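Beta-galactosidase (PDB 6Y2K) is a hexameric, cold-active GH42 glycoside hydrolase that releases terminal beta-D-galactose from beta-galactosides by hydrolysis. Local coordinates at residues A[261-265]-A[298-302]. Residues are numbered along the deposited sequence; the frame is centred on the assembly and turned at random.
Sequences VASWD and HHDLY
Trp264 NE1 donates a hydrogen bond to His299 ND1, 3.0 Å away. The N-H...N angle is 153°. The acceptor lies in the indole plane, at the ring edge, while the donor is tilted out of the imidazole plane. The two rings meet rim to rim, with their planes steeply inclined. His299 accepts here through ND1, and its NE2 is hydrogen-bonded to Glu340 OE1. Both ring nitrogens are therefore engaged, which fixes the rotation of the imidazole.

Ring packing covers one face of the same indole. His298 CB stands almost straight above the six-membered ring in a CH-pi contact, 3.4 Å from the centroid. The imidazole of His298 continues from there as an offset stack, with planes at 30°. Its ND1 is hydrogen-bonded to Ala294 O, one turn earlier in the helix. Tyr302 comes over the same face nearer the backbone, where its CD2 lies 3.4 Å from both CB and CG of Trp264. Trp264, His298, His299 and Tyr302 form an aromatic cluster. The CB of Trp264 points toward the helix, and CG, set between the backbone N and the carbonyl carbon, lays the indole across His298 and Tyr302.

The contact belongs to the TIM barrel of the enzyme. Residues 261-265 lie on the sixth of its eight parallel strands, and residues 298-302 on helix 294-305, which follows in the chain before the seventh strand, 310-315. Strand and helix segments run nearly antiparallel, at 155°, and their axes approach to 8.8 Å.

Ala262 adds a smaller apolar contact. Its CB lies 4.1 Å from Tyr302 CB, and is also close to the carbonyl oxygen of Tyr302. The phenol OH of Tyr302 is hydrogen-bonded to Met244 O, at the end of the neighbouring strand 238-244.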
loop_
_atom_site.group_PDB
_atom_site.type_symbol
_atom_site.label_atom_id
_atom_site.label_comp_id
_atom_site.label_asym_id
_atom_site.label_seq_id
_atom_site.Cartn_x
_atom_site.Cartn_y
_atom_site.Cartn_z
ATOM N N VAL A 261 15.611 48.051 16.535
ATOM C CA VAL A 261 15.656 46.616 16.792
ATOM C C VAL A 261 14.547 45.940 15.989
ATOM O O VAL A 261 13.452 46.494 15.862
ATOM C CB VAL A 261 15.402 46.301 18.290
ATOM C CG1 VAL A 261 15.451 44.797 18.543
ATOM C CG2 VAL A 261 16.396 47.039 19.190
ATOM N N ALA A 262 14.843 44.757 15.453
ATOM C CA ALA A 262 13.823 43.886 14.876
ATOM C C ALA A 262 13.507 42.830 15.916
ATOM O O ALA A 262 14.404 42.130 16.376
ATOM C CB ALA A 262 14.329 43.234 13.604
ATOM N N SER A 263 12.242 42.731 16.308
ATOM C CA SER A 263 11.802 41.651 17.178
ATOM C C SER A 263 10.789 40.812 16.436
ATOM O O SER A 263 10.195 41.271 15.457
ATOM C CB SER A 263 11.205 42.171 18.483
ATOM O OG SER A 263 9.943 42.768 18.296
ATOM N N TRP A 264 10.604 39.578 16.884
ATOM C CA TRP A 264 9.593 38.725 16.271
ATOM C C TRP A 264 8.976 37.727 17.226
ATOM O O TRP A 264 9.444 37.543 18.357
ATOM C CB TRP A 264 10.125 38.075 14.983
ATOM C CG TRP A 264 10.928 36.847 15.181
ATOM C CD1 TRP A 264 12.198 36.768 15.666
ATOM C CD2 TRP A 264 10.530 35.510 14.861
ATOM N NE1 TRP A 264 12.615 35.455 15.685
ATOM C CE2 TRP A 264 11.611 34.661 15.193
ATOM C CE3 TRP A 264 9.368 34.946 14.312
ATOM C CZ2 TRP A 264 11.557 33.276 15.014
ATOM C CZ3 TRP A 264 9.309 33.564 14.137
ATOM C CH2 TRP A 264 10.401 32.747 14.478
ATOM N N ASP A 265 7.890 37.119 16.754
ATOM C CA ASP A 265 6.995 36.341 17.577
ATOM C C ASP A 265 7.007 34.896 17.089
ATOM O O ASP A 265 6.476 34.597 16.015
ATOM C CB ASP A 265 5.591 36.959 17.515
ATOM C CG ASP A 265 5.553 38.405 18.026
ATOM O OD1 ASP A 265 6.491 38.815 18.726
ATOM O OD2 ASP A 265 4.578 39.137 17.746
ATOM N N HIS A 298 13.819 32.747 10.582
ATOM C CA HIS A 298 13.342 34.065 10.978
ATOM C C HIS A 298 14.325 34.830 11.874
ATOM O O HIS A 298 14.431 36.048 11.763
ATOM C CB HIS A 298 11.971 33.933 11.632
ATOM C CG HIS A 298 10.929 33.448 10.681
ATOM N ND1 HIS A 298 10.560 32.124 10.596
ATOM C CD2 HIS A 298 10.229 34.099 9.722
ATOM C CE1 HIS A 298 9.659 31.982 9.639
ATOM N NE2 HIS A 298 9.440 33.163 9.093
ATOM N N HIS A 299 15.048 34.129 12.741
ATOM C CA HIS A 299 16.091 34.783 13.539
ATOM C C HIS A 299 17.103 35.473 12.599
ATOM O O HIS A 299 17.465 36.626 12.811
ATOM C CB HIS A 299 16.850 33.797 14.419
ATOM C CG HIS A 299 16.013 33.099 15.442
ATOM N ND1 HIS A 299 15.022 33.726 16.158
ATOM C CD2 HIS A 299 16.062 31.827 15.904
ATOM C CE1 HIS A 299 14.484 32.870 17.010
ATOM N NE2 HIS A 299 15.092 31.706 16.871
ATOM N N ASP A 300 17.535 34.763 11.557
ATOM C CA ASP A 300 18.492 35.310 10.577
ATOM C C ASP A 300 17.899 36.421 9.689
ATOM O O ASP A 300 18.556 37.441 9.442
ATOM C CB ASP A 300 19.094 34.183 9.715
ATOM C CG ASP A 300 20.001 33.230 10.515
ATOM O OD1 ASP A 300 20.542 33.634 11.585
ATOM O OD2 ASP A 300 20.165 32.063 10.068
ATOM N N LEU A 301 16.675 36.228 9.212
ATOM C CA LEU A 301 15.976 37.264 8.438
ATOM C C LEU A 301 15.828 38.561 9.254
ATOM O O LEU A 301 16.156 39.651 8.774
ATOM C CB LEU A 301 14.598 36.756 7.993
ATOM C CG LEU A 301 13.603 37.721 7.341
ATOM C CD1 LEU A 301 14.085 38.197 5.980
ATOM C CD2 LEU A 301 12.255 37.028 7.218
ATOM N N TYR A 302 15.365 38.430 10.490
ATOM C CA TYR A 302 15.089 39.607 11.325
ATOM C C TYR A 302 16.340 40.233 11.955
ATOM O O TYR A 302 16.358 41.442 12.191
ATOM C CB TYR A 302 13.981 39.312 12.350
ATOM C CG TYR A 302 12.624 39.037 11.690
ATOM C CD1 TYR A 302 12.128 39.880 10.693
ATOM C CD2 TYR A 302 11.843 37.936 12.052
ATOM C CE1 TYR A 302 10.908 39.633 10.066
ATOM C CE2 TYR A 302 10.608 37.692 11.437
ATOM C CZ TYR A 302 10.145 38.548 10.447
ATOM O OH TYR A 302 8.926 38.358 9.810
#